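Local coordinates for protein alpha,alpha-trehalose-phosphate synthase (UDP-forming) (PDB 5HXA) that belongs to glycosyltransferase family 20, whose members adopt the two-domain GT-B fold, at residues 388-400 with 404-416. Numbering follows the deposited sequence.
Sequences DPGVLVLSQFAGA and LPGALVVNPFDLS. With EDO (1,2-ethanediol), chain D.
Leu392 lays its CD2 methyl over Leu404 and Ala407, 3.7 Å from Leu404 CD1, the two leucine side chains crossing at about a right angle. Leu394 follows on the same face, its CB 4.0 Å from Ala407 CB, and helix 375-382 covers this layer through Ala377. Val393, Leu408 and Val410 point to the other face. There Val393 CG1, anti to its own nitrogen (chi1 175°), comes 4.1 Å from Val410 CG2, Val391 CG1 meets Leu408 CD1, and helix 415-426 packs on Val391 and Val410. Between the layers four backbone bonds fix the register: Leu408 N to Leu392 O, Leu394 N to Leu408 O, Val410 N to Leu394 O at 2.8 Å, and Gln396 N to Val410 O. At the C-terminal end of strand 391-395, Ser395 OG accepts from Phe397 N (2.8 Å), an ST turn, and also hydrogen-bonds Pro368 O. Asn411 OD1 takes Phe413 N at 2.9 Å in an Asx turn. The Phe413 edge faces the Phe397 ring in an offset edge-to-face pair, planes at 85°, and Pro412 CD meets the Phe397 edge. Axes 4.6 Å and 25° apart, with alternating bonds, mark a parallel pair. Strand 408-410 is outermost within this chain in the six-stranded parallel sheet of a Rossmann-like C-terminal GT-B domain.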
loop_
_atom_site.group_PDB
_atom_site.type_symbol
_atom_site.label_atom_id
_atom_site.label_comp_id
_atom_site.label_asym_id
_atom_site.label_seq_id
_atom_site.Cartn_x
_atom_site.Cartn_y
_atom_site.Cartn_z
ATOM N N ASP A 388 -0.987 -26.951 -30.271
ATOM C CA ASP A 388 -2.235 -26.901 -29.523
ATOM C C ASP A 388 -2.003 -26.176 -28.200
ATOM O O ASP A 388 -2.178 -26.770 -27.129
ATOM C CB ASP A 388 -2.759 -28.328 -29.309
ATOM C CG ASP A 388 -4.150 -28.367 -28.705
ATOM O OD1 ASP A 388 -4.841 -27.326 -28.709
ATOM O OD2 ASP A 388 -4.555 -29.446 -28.224
ATOM N N PRO A 389 -1.612 -24.902 -28.223
ATOM C CA PRO A 389 -1.158 -24.250 -26.991
ATOM C C PRO A 389 -2.298 -23.775 -26.099
ATOM O O PRO A 389 -3.374 -23.388 -26.558
ATOM C CB PRO A 389 -0.338 -23.058 -27.508
ATOM C CG PRO A 389 -0.999 -22.701 -28.811
ATOM C CD PRO A 389 -1.447 -24.030 -29.409
ATOM N N GLY A 390 -2.040 -23.817 -24.793
ATOM C CA GLY A 390 -2.949 -23.251 -23.818
ATOM C C GLY A 390 -2.860 -21.730 -23.770
ATOM O O GLY A 390 -2.114 -21.085 -24.517
ATOM N N VAL A 391 -3.637 -21.149 -22.855
ATOM C CA VAL A 391 -3.849 -19.705 -22.787
ATOM C C VAL A 391 -3.395 -19.210 -21.420
ATOM O O VAL A 391 -3.779 -19.781 -20.393
ATOM C CB VAL A 391 -5.330 -19.348 -23.017
ATOM C CG1 VAL A 391 -5.566 -17.833 -22.890
ATOM C CG2 VAL A 391 -5.799 -19.860 -24.372
ATOM N N LEU A 392 -2.635 -18.116 -21.402
ATOM C CA LEU A 392 -2.170 -17.508 -20.153
ATOM C C LEU A 392 -3.121 -16.400 -19.700
ATOM O O LEU A 392 -3.468 -15.502 -20.485
ATOM C CB LEU A 392 -0.754 -16.932 -20.319
ATOM C CG LEU A 392 -0.185 -16.162 -19.114
ATOM C CD1 LEU A 392 -0.021 -17.045 -17.866
ATOM C CD2 LEU A 392 1.151 -15.463 -19.462
ATOM N N VAL A 393 -3.556 -16.482 -18.443
ATOM C CA VAL A 393 -4.291 -15.424 -17.757
ATOM C C VAL A 393 -3.341 -14.845 -16.713
ATOM O O VAL A 393 -2.838 -15.577 -15.847
ATOM C CB VAL A 393 -5.587 -15.949 -17.112
ATOM C CG1 VAL A 393 -6.278 -14.831 -16.292
ATOM C CG2 VAL A 393 -6.540 -16.496 -18.183
ATOM N N LEU A 394 -3.087 -13.539 -16.794
ATOM C CA LEU A 394 -1.961 -12.921 -16.109
ATOM C C LEU A 394 -2.376 -11.647 -15.381
ATOM O O LEU A 394 -3.068 -10.794 -15.945
ATOM C CB LEU A 394 -0.843 -12.595 -17.118
ATOM C CG LEU A 394 0.437 -11.978 -16.554
ATOM C CD1 LEU A 394 1.204 -12.990 -15.687
ATOM C CD2 LEU A 394 1.293 -11.523 -17.718
ATOM N N SER A 395 -1.904 -11.507 -14.143
ATOM C CA SER A 395 -2.149 -10.303 -13.355
ATOM C C SER A 395 -1.380 -9.112 -13.905
ATOM O O SER A 395 -0.221 -9.230 -14.298
ATOM C CB SER A 395 -1.719 -10.527 -11.901
ATOM O OG SER A 395 -1.673 -9.293 -11.215
ATOM N N GLN A 396 -2.003 -7.936 -13.866
ATOM C CA GLN A 396 -1.237 -6.757 -14.253
ATOM C C GLN A 396 -0.207 -6.357 -13.201
ATOM O O GLN A 396 0.566 -5.427 -13.442
ATOM C CB GLN A 396 -2.183 -5.583 -14.548
ATOM C CG GLN A 396 -3.183 -5.248 -13.486
ATOM C CD GLN A 396 -4.341 -4.400 -14.029
ATOM O OE1 GLN A 396 -4.649 -4.428 -15.220
ATOM N NE2 GLN A 396 -4.967 -3.643 -13.157
ATOM N N PHE A 397 -0.161 -7.031 -12.051
ATOM C CA PHE A 397 0.807 -6.703 -11.009
ATOM C C PHE A 397 1.927 -7.737 -10.900
ATOM O O PHE A 397 2.664 -7.731 -9.908
ATOM C CB PHE A 397 0.091 -6.554 -9.666
ATOM C CG PHE A 397 -0.979 -5.478 -9.656
ATOM C CD1 PHE A 397 -0.645 -4.151 -9.459
ATOM C CD2 PHE A 397 -2.313 -5.805 -9.846
ATOM C CE1 PHE A 397 -1.622 -3.161 -9.445
ATOM C CE2 PHE A 397 -3.296 -4.819 -9.831
ATOM C CZ PHE A 397 -2.945 -3.495 -9.633
ATOM N N ALA A 398 2.067 -8.621 -11.887
ATOM C CA ALA A 398 3.062 -9.690 -11.845
ATOM C C ALA A 398 4.413 -9.289 -12.431
ATOM O O ALA A 398 5.333 -10.110 -12.444
ATOM C CB ALA A 398 2.541 -10.928 -12.580
ATOM N N GLY A 399 4.558 -8.069 -12.919
ATOM C CA GLY A 399 5.831 -7.633 -13.466
ATOM C C GLY A 399 6.053 -8.118 -14.886
ATOM O O GLY A 399 6.735 -7.458 -15.667
ATOM N N ALA A 400 5.458 -9.257 -15.247
ATOM C CA ALA A 400 5.740 -9.913 -16.518
ATOM C C ALA A 400 4.809 -9.491 -17.661
ATOM O O ALA A 400 5.061 -9.886 -18.803
ATOM C CB ALA A 400 5.691 -11.439 -16.337
ATOM N N LEU A 404 4.859 -10.098 -22.134
ATOM C CA LEU A 404 4.065 -11.222 -22.629
ATOM C C LEU A 404 2.853 -10.703 -23.393
ATOM O O LEU A 404 1.702 -10.931 -22.996
ATOM C CB LEU A 404 3.646 -12.126 -21.470
ATOM C CG LEU A 404 4.799 -12.863 -20.773
ATOM C CD1 LEU A 404 4.304 -13.554 -19.494
ATOM C CD2 LEU A 404 5.432 -13.888 -21.717
ATOM N N PRO A 405 3.077 -10.015 -24.519
ATOM C CA PRO A 405 1.950 -9.555 -25.349
ATOM C C PRO A 405 1.234 -10.761 -25.937
ATOM O O PRO A 405 1.850 -11.609 -26.585
ATOM C CB PRO A 405 2.631 -8.707 -26.436
ATOM C CG PRO A 405 3.985 -9.334 -26.578
ATOM C CD PRO A 405 4.370 -9.855 -25.208
ATOM N N GLY A 406 -0.068 -10.840 -25.703
ATOM C CA GLY A 406 -0.845 -12.027 -26.014
ATOM C C GLY A 406 -1.432 -12.700 -24.794
ATOM O O GLY A 406 -2.370 -13.505 -24.930
ATOM N N ALA A 407 -0.914 -12.404 -23.604
ATOM C CA ALA A 407 -1.568 -12.872 -22.387
ATOM C C ALA A 407 -2.898 -12.149 -22.217
ATOM O O ALA A 407 -3.040 -10.986 -22.597
ATOM C CB ALA A 407 -0.687 -12.608 -21.161
ATOM N N LEU A 408 -3.875 -12.835 -21.614
ATOM C CA LEU A 408 -5.084 -12.161 -21.137
ATOM C C LEU A 408 -4.750 -11.502 -19.801
ATOM O O LEU A 408 -4.616 -12.178 -18.777
ATOM C CB LEU A 408 -6.252 -13.138 -21.003
ATOM C CG LEU A 408 -6.774 -13.780 -22.299
ATOM C CD1 LEU A 408 -7.917 -14.750 -21.986
ATOM C CD2 LEU A 408 -7.227 -12.723 -23.337
ATOM N N VAL A 409 -4.606 -10.188 -19.808
ATOM C CA VAL A 409 -4.131 -9.466 -18.638
ATOM C C VAL A 409 -5.335 -8.984 -17.847
ATOM O O VAL A 409 -6.285 -8.438 -18.419
ATOM C CB VAL A 409 -3.221 -8.296 -19.052
ATOM C CG1 VAL A 409 -2.790 -7.480 -17.837
ATOM C CG2 VAL A 409 -1.993 -8.835 -19.788
ATOM N N VAL A 410 -5.301 -9.190 -16.525
ATOM C CA VAL A 410 -6.431 -8.881 -15.658
ATOM C C VAL A 410 -5.964 -8.181 -14.387
ATOM O O VAL A 410 -4.808 -8.286 -13.963
ATOM C CB VAL A 410 -7.244 -10.148 -15.284
ATOM C CG1 VAL A 410 -7.862 -10.788 -16.540
ATOM C CG2 VAL A 410 -6.372 -11.162 -14.514
ATOM N N ASN A 411 -6.898 -7.448 -13.788
ATOM C CA ASN A 411 -6.715 -6.868 -12.466
ATOM C C ASN A 411 -7.207 -7.895 -11.452
ATOM O O ASN A 411 -8.413 -8.182 -11.417
ATOM C CB ASN A 411 -7.506 -5.576 -12.349
ATOM C CG ASN A 411 -7.262 -4.851 -11.035
ATOM O OD1 ASN A 411 -6.890 -5.462 -10.023
ATOM N ND2 ASN A 411 -7.486 -3.553 -11.041
ATOM N N PRO A 412 -6.334 -8.492 -10.632
ATOM C CA PRO A 412 -6.800 -9.560 -9.731
ATOM C C PRO A 412 -7.736 -9.055 -8.645
ATOM O O PRO A 412 -8.388 -9.878 -7.985
ATOM C CB PRO A 412 -5.493 -10.125 -9.143
ATOM C CG PRO A 412 -4.565 -8.935 -9.140
ATOM C CD PRO A 412 -4.908 -8.181 -10.436
ATOM N N PHE A 413 -7.835 -7.740 -8.439
ATOM C CA PHE A 413 -8.827 -7.204 -7.511
ATOM C C PHE A 413 -10.229 -7.160 -8.114
ATOM O O PHE A 413 -11.153 -6.687 -7.450
ATOM C CB PHE A 413 -8.415 -5.797 -7.051
ATOM C CG PHE A 413 -7.145 -5.780 -6.249
ATOM C CD1 PHE A 413 -5.908 -5.742 -6.879
ATOM C CD2 PHE A 413 -7.183 -5.833 -4.864
ATOM C CE1 PHE A 413 -4.729 -5.748 -6.136
ATOM C CE2 PHE A 413 -6.010 -5.834 -4.119
ATOM C CZ PHE A 413 -4.782 -5.796 -4.760
ATOM N N ASP A 414 -10.394 -7.616 -9.355
ATOM C CA ASP A 414 -11.667 -7.623 -10.072
ATOM C C ASP A 414 -12.025 -9.091 -10.311
ATOM O O ASP A 414 -11.633 -9.679 -11.321
ATOM C CB ASP A 414 -11.553 -6.821 -11.401
ATOM C CG ASP A 414 -12.896 -6.591 -12.071
ATOM O OD1 ASP A 414 -13.865 -7.301 -11.747
ATOM O OD2 ASP A 414 -12.978 -5.691 -12.928
ATOM N N LEU A 415 -12.761 -9.691 -9.367
ATOM C CA LEU A 415 -13.085 -11.111 -9.497
ATOM C C LEU A 415 -13.878 -11.391 -10.770
ATOM O O LEU A 415 -13.679 -12.428 -11.422
ATOM C CB LEU A 415 -13.859 -11.591 -8.265
ATOM C CG LEU A 415 -13.081 -11.554 -6.946
ATOM C CD1 LEU A 415 -13.955 -12.068 -5.805
ATOM C CD2 LEU A 415 -11.779 -12.367 -7.040
ATOM N N SER A 416 -14.784 -10.483 -11.145
ATOM C CA SER A 416 -15.591 -10.704 -12.340
ATOM C C SER A 416 -14.736 -10.674 -13.603
ATOM O O SER A 416 -14.935 -11.494 -14.509
ATOM C CB SER A 416 -16.708 -9.661 -12.436
ATOM O OG SER A 416 -17.689 -9.883 -11.440
HETATM C C1 EDO D . 0.921 -4.005 -16.632
HETATM O O1 EDO D . 1.803 -4.959 -16.016
HETATM C C2 EDO D . -0.280 -4.708 -17.264
HETATM O O2 EDO D . -0.462 -4.337 -18.640
HETATM O O HOH W 1 -2.393 -16.678 -24.035
#